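Local coordinates for protein PHOX (Pseudomonas fluorescens, PDB 4A9V) that probably hydrolyses phosphate monoesters as an alkaline phosphatase, using a cofactor built from iron and calcium ions in a beta-propeller, at residues I143-G157 and K167-C179. Numbering follows the deposited sequence. Where two conformers were deposited one is given.
Sequences IHGNSPLRISGPAAG and KHGKKVLGTFQNC. With FEO (mu-oxo-diiron), chain S; EDO (1,2-ethanediol), chain P.
The antiparallel pairing of L149 with V172 joins strands 148-152 and 171-173 at one border of a mixed propeller sheet, whose opposite border, strand 178-183, carries C179, an iron ligand. Twist shows in the 138° between the strand directions. L149 and V172 exchange two backbone hydrogen bonds, L149 N to V172 O at 2.8 Å and V172 N to L149 O at 3.0 Å. I151 N to K170 O and G174 N to S147 O, the latter 2.7 Å, extend the pairing.

On the buried face, V172 CG1 is wedged between its own N and carbonyl carbon (chi1 54°) and lies 3.7 Å from I151 CG1, the two side chains running roughly at right angles. L149 sends CD2 against T175 CB at 3.9 Å, and I143 CG2 meets T175 CG2 at the same distance. With OG1 anti to the backbone N (chi1 -175°), T175 keeps its methyl on these aliphatic groups while its hydroxyl accepts N178 ND2 at 2.9 Å and also bonds E193. A serine in its place would probably open a gap beside I143 CG2, which packs on the lost methyl, and leave L149 CD2 with only CB to touch at this position.

Where the strands part, G174 CA makes a CA-H...O contact with G145 O at 3.1 Å, close packing that goes with its being glycine; R233 also binds this oxygen. Farther along the chain, in strand 178-183, C179 SG coordinates FE1 of the mu-oxo-diiron group, beside E90 and E194. The antiparallel pair thus forms the outer margin of a mixed sheet whose other margin reaches the iron site, consistent with an elaborated blade of the beta-propeller fold.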
loop_
_atom_site.group_PDB
_atom_site.type_symbol
_atom_site.label_atom_id
_atom_site.label_comp_id
_atom_site.label_asym_id
_atom_site.label_seq_id
_atom_site.Cartn_x
_atom_site.Cartn_y
_atom_site.Cartn_z
ATOM N N ILE A 143 7.317 9.693 11.751
ATOM C CA ILE A 143 6.329 9.031 12.569
ATOM C C ILE A 143 6.697 7.556 12.523
ATOM O O ILE A 143 6.950 7.024 11.443
ATOM C CB ILE A 143 4.915 9.279 12.016
ATOM C CG1 ILE A 143 4.611 10.784 12.035
ATOM C CG2 ILE A 143 3.882 8.509 12.820
ATOM C CD1 ILE A 143 3.572 11.241 11.042
ATOM N N HIS A 144 6.944 6.960 13.675
ATOM C CA HIS A 144 7.475 5.609 13.687
ATOM C C HIS A 144 6.694 4.696 14.591
ATOM O O HIS A 144 5.640 5.063 15.127
ATOM C CB HIS A 144 8.962 5.629 14.046
ATOM C CG HIS A 144 9.261 6.312 15.350
ATOM N ND1 HIS A 144 8.866 5.808 16.538
ATOM C CD2 HIS A 144 9.920 7.503 15.624
ATOM C CE1 HIS A 144 9.247 6.636 17.518
ATOM N NE2 HIS A 144 9.913 7.665 16.960
ATOM N N GLY A 145 7.189 3.475 14.752
ATOM C CA GLY A 145 6.446 2.434 15.442
ATOM C C GLY A 145 6.274 2.627 16.937
ATOM O O GLY A 145 5.492 1.901 17.552
ATOM N N ASN A 146 6.937 3.636 17.502
ATOM C CA ASN A 146 6.729 4.013 18.903
ATOM C C ASN A 146 6.145 5.424 19.090
ATOM O O ASN A 146 6.012 5.877 20.222
ATOM C CB ASN A 146 8.032 3.875 19.708
ATOM C CG ASN A 146 8.294 2.449 20.156
ATOM O OD1 ASN A 146 7.437 1.819 20.779
ATOM N ND2 ASN A 146 9.503 1.955 19.894
ATOM N N SER A 147 5.731 6.090 18.011
ATOM C CA SER A 147 5.236 7.462 18.133
ATOM C C SER A 147 3.879 7.503 18.835
ATOM O O SER A 147 3.029 6.655 18.588
ATOM C CB SER A 147 5.107 8.105 16.759
ATOM O OG SER A 147 6.367 8.251 16.118
ATOM N N PRO A 148 3.606 8.578 19.585
ATOM C CA PRO A 148 2.304 8.671 20.236
ATOM C C PRO A 148 1.200 9.100 19.271
ATOM O O PRO A 148 1.253 10.195 18.721
ATOM C CB PRO A 148 2.532 9.717 21.329
ATOM C CG PRO A 148 3.669 10.547 20.841
ATOM C CD PRO A 148 4.543 9.612 20.054
ATOM N N LEU A 149 0.202 8.237 19.092
ATOM C CA LEU A 149 -0.916 8.486 18.185
ATOM C C LEU A 149 -2.238 8.448 18.946
ATOM O O LEU A 149 -2.318 7.944 20.062
ATOM C CB LEU A 149 -0.955 7.429 17.069
ATOM C CG LEU A 149 -0.166 7.691 15.792
ATOM C CD1 LEU A 149 1.294 8.035 16.004
ATOM C CD2 LEU A 149 -0.284 6.526 14.826
ATOM N N ARG A 150 -3.270 8.971 18.298
ATOM C CA ARG A 150 -4.620 8.999 18.848
ATOM C C ARG A 150 -5.485 7.990 18.106
ATOM O O ARG A 150 -5.279 7.743 16.918
ATOM C CB ARG A 150 -5.226 10.403 18.684
ATOM C CG ARG A 150 -6.736 10.463 18.881
ATOM C CD ARG A 150 -7.254 11.895 18.827
ATOM N NE ARG A 150 -8.707 11.957 18.681
ATOM C CZ ARG A 150 -9.331 12.511 17.644
ATOM N NH1 ARG A 150 -8.631 13.050 16.655
ATOM N NH2 ARG A 150 -10.651 12.662 17.667
ATOM N N ILE A 151 -6.505 7.477 18.784
ATOM C CA ILE A 151 -7.528 6.641 18.156
ATOM C C ILE A 151 -8.855 7.388 18.160
ATOM O O ILE A 151 -9.238 7.944 19.190
ATOM C CB ILE A 151 -7.730 5.319 18.922
ATOM C CG1 ILE A 151 -6.396 4.608 19.153
ATOM C CG2 ILE A 151 -8.687 4.413 18.169
ATOM C CD1 ILE A 151 -6.512 3.395 20.052
ATOM N N SER A 152 -9.512 7.463 17.007
ATOM C CA SER A 152 -10.805 8.123 16.915
ATOM C C SER A 152 -11.811 7.240 16.186
ATOM O O SER A 152 -11.479 6.147 15.716
ATOM C CB SER A 152 -10.673 9.482 16.221
ATOM O OG SER A 152 -11.786 10.314 16.517
ATOM N N GLY A 153 -13.053 7.705 16.110
ATOM C CA GLY A 153 -14.117 6.959 15.444
ATOM C C GLY A 153 -14.812 6.023 16.420
ATOM O O GLY A 153 -14.539 6.041 17.623
ATOM N N PRO A 154 -15.714 5.185 15.905
ATOM C CA PRO A 154 -16.627 4.481 16.795
ATOM C C PRO A 154 -15.947 3.508 17.754
ATOM O O PRO A 154 -16.525 3.171 18.783
ATOM C CB PRO A 154 -17.547 3.738 15.831
ATOM C CG PRO A 154 -17.570 4.610 14.621
ATOM C CD PRO A 154 -16.162 5.134 14.502
ATOM N N ALA A 155 -14.779 2.990 17.390
ATOM C CA ALA A 155 -14.106 2.010 18.234
ATOM C C ALA A 155 -13.186 2.654 19.266
ATOM O O ALA A 155 -12.706 1.967 20.155
ATOM C CB ALA A 155 -13.340 1.001 17.388
ATOM N N ALA A 156 -12.954 3.960 19.173
ATOM C CA ALA A 156 -12.157 4.644 20.191
ATOM C C ALA A 156 -12.797 4.467 21.563
ATOM O O ALA A 156 -14.006 4.634 21.718
ATOM C CB ALA A 156 -12.025 6.119 19.861
ATOM N N GLY A 157 -11.996 4.070 22.544
ATOM C CA GLY A 157 -12.479 3.934 23.912
ATOM C C GLY A 157 -13.200 2.630 24.202
ATOM O O GLY A 157 -13.671 2.421 25.315
ATOM N N LYS A 167 -5.404 2.658 29.531
ATOM C CA LYS A 167 -6.620 2.181 30.158
ATOM C C LYS A 167 -7.886 2.778 29.540
ATOM O O LYS A 167 -8.975 2.247 29.738
ATOM C CB LYS A 167 -6.569 2.448 31.664
ATOM C CG LYS A 167 -5.476 1.657 32.376
ATOM C CD LYS A 167 -5.490 1.887 33.877
ATOM C CE LYS A 167 -4.161 1.530 34.535
ATOM N NZ LYS A 167 -3.485 0.359 33.905
ATOM N N HIS A 168 -7.743 3.816 28.721
ATOM C CA HIS A 168 -8.912 4.504 28.181
ATOM C C HIS A 168 -9.164 4.245 26.719
ATOM O O HIS A 168 -10.208 4.629 26.201
ATOM C CB HIS A 168 -8.815 5.999 28.434
ATOM C CG HIS A 168 -8.735 6.362 29.896
ATOM N ND1 HIS A 168 -9.666 5.970 30.787
ATOM C CD2 HIS A 168 -7.702 6.930 30.634
ATOM C CE1 HIS A 168 -9.268 6.307 32.026
ATOM N NE2 HIS A 168 -8.063 6.889 31.932
ATOM N N GLY A 169 -8.264 3.527 26.052
ATOM C CA GLY A 169 -8.525 3.061 24.690
ATOM C C GLY A 169 -8.541 4.138 23.615
ATOM O O GLY A 169 -9.123 3.933 22.551
ATOM N N LYS A 170 -7.776 5.210 23.817
ATOM C CA LYS A 170 -7.722 6.310 22.853
ATOM C C LYS A 170 -6.318 6.776 22.504
ATOM O O LYS A 170 -6.161 7.678 21.680
ATOM C CB LYS A 170 -8.554 7.491 23.335
ATOM C CG LYS A 170 -10.029 7.151 23.449
ATOM C CD LYS A 170 -10.889 8.367 23.729
ATOM C CE LYS A 170 -12.353 7.970 23.831
ATOM N NZ LYS A 170 -13.253 9.148 23.948
ATOM N N LYS A 171 -5.310 6.130 23.079
ATOM C CA LYS A 171 -3.925 6.508 22.838
ATOM C C LYS A 171 -3.100 5.274 22.533
ATOM O O LYS A 171 -2.952 4.404 23.378
ATOM C CB LYS A 171 -3.352 7.222 24.061
ATOM C CG LYS A 171 -3.984 8.576 24.322
ATOM C CD LYS A 171 -3.317 9.275 25.493
ATOM C CE LYS A 171 -3.896 10.659 25.722
ATOM N NZ LYS A 171 -3.138 11.387 26.776
ATOM N N VAL A 172 -2.422 5.289 21.398
ATOM C CA VAL A 172 -1.705 4.113 20.942
ATOM C C VAL A 172 -0.288 4.505 20.545
ATOM O O VAL A 172 -0.062 5.586 20.012
ATOM C CB VAL A 172 -2.457 3.423 19.776
ATOM C CG1 VAL A 172 -2.751 4.397 18.649
ATOM C CG2 VAL A 172 -1.700 2.199 19.265
ATOM N N LEU A 173 0.662 3.625 20.831
ATOM C CA LEU A 173 2.028 3.800 20.365
ATOM C C LEU A 173 2.182 3.203 18.976
ATOM O O LEU A 173 2.040 1.994 18.767
ATOM C CB LEU A 173 3.024 3.159 21.321
ATOM C CG LEU A 173 3.071 3.760 22.725
ATOM C CD1 LEU A 173 4.157 3.079 23.535
ATOM C CD2 LEU A 173 3.285 5.265 22.680
ATOM N N GLY A 174 2.517 4.068 18.035
ATOM C CA GLY A 174 3.042 3.630 16.759
ATOM C C GLY A 174 2.026 3.420 15.665
ATOM O O GLY A 174 0.859 3.084 15.905
ATOM N N THR A 175 2.515 3.618 14.448
ATOM C CA THR A 175 1.992 2.991 13.260
ATOM C C THR A 175 3.174 2.308 12.582
ATOM O O THR A 175 4.299 2.820 12.631
ATOM C CB THR A 175 1.316 4.046 12.350
ATOM O OG1 THR A 175 0.704 3.416 11.231
ATOM C CG2 THR A 175 2.297 5.093 11.854
ATOM N N PHE A 176 2.967 1.066 12.160
ATOM C CA PHE A 176 4.038 0.266 11.593
ATOM C C PHE A 176 3.449 -0.682 10.548
ATOM O O PHE A 176 2.233 -0.720 10.361
ATOM C CB PHE A 176 4.837 -0.477 12.689
ATOM C CG PHE A 176 3.988 -1.280 13.652
ATOM C CD1 PHE A 176 3.522 -2.541 13.303
ATOM C CD2 PHE A 176 3.690 -0.798 14.915
ATOM C CE1 PHE A 176 2.727 -3.270 14.168
ATOM C CE2 PHE A 176 2.929 -1.541 15.800
ATOM C CZ PHE A 176 2.413 -2.759 15.409
ATOM N N GLN A 177 4.309 -1.322 9.767
ATOM C CA GLN A 177 3.865 -2.138 8.637
ATOM C C GLN A 177 2.973 -1.303 7.713
ATOM O O GLN A 177 2.049 -1.798 7.063
ATOM C CB GLN A 177 3.211 -3.446 9.097
ATOM C CG GLN A 177 4.197 -4.407 9.755
ATOM C CD GLN A 177 5.112 -5.178 8.803
ATOM O OE1 GLN A 177 6.024 -5.872 9.258
ATOM N NE2 GLN A 177 4.769 -5.218 7.529
ATOM N N ASN A 178 3.429 -0.080 7.491
ATOM C CA ASN A 178 2.758 0.895 6.635
ATOM C C ASN A 178 3.001 0.602 5.165
ATOM O O ASN A 178 4.123 0.720 4.674
ATOM C CB ASN A 178 3.259 2.297 6.947
ATOM C CG ASN A 178 3.049 2.654 8.383
ATOM O OD1 ASN A 178 3.748 2.145 9.261
ATOM N ND2 ASN A 178 1.965 3.372 8.646
ATOM N N CYS A 179 1.939 0.184 4.488
ATOM C CA CYS A 179 2.006 -0.345 3.143
ATOM C C CYS A 179 1.803 0.796 2.152
ATOM O O CYS A 179 2.761 1.468 1.775
ATOM C CB CYS A 179 0.970 -1.458 3.002
ATOM S SG CYS A 179 0.956 -2.239 1.391
HETATM FE FE1 FEO S . 2.510 -4.123 1.637
HETATM FE FE2 FEO S . 0.054 -5.940 -0.016
HETATM O O FEO S . 1.774 -5.070 0.097
HETATM C C1 EDO P . -14.139 9.640 18.006
HETATM O O1 EDO P . -14.684 8.894 19.175
HETATM C C2 EDO P . -15.095 9.485 16.821
HETATM O O2 EDO P . -16.295 10.245 17.026
HETATM O O HOH W 1 3.911 -3.371 0.175
HETATM O O HOH W 2 3.726 -6.039 1.692
#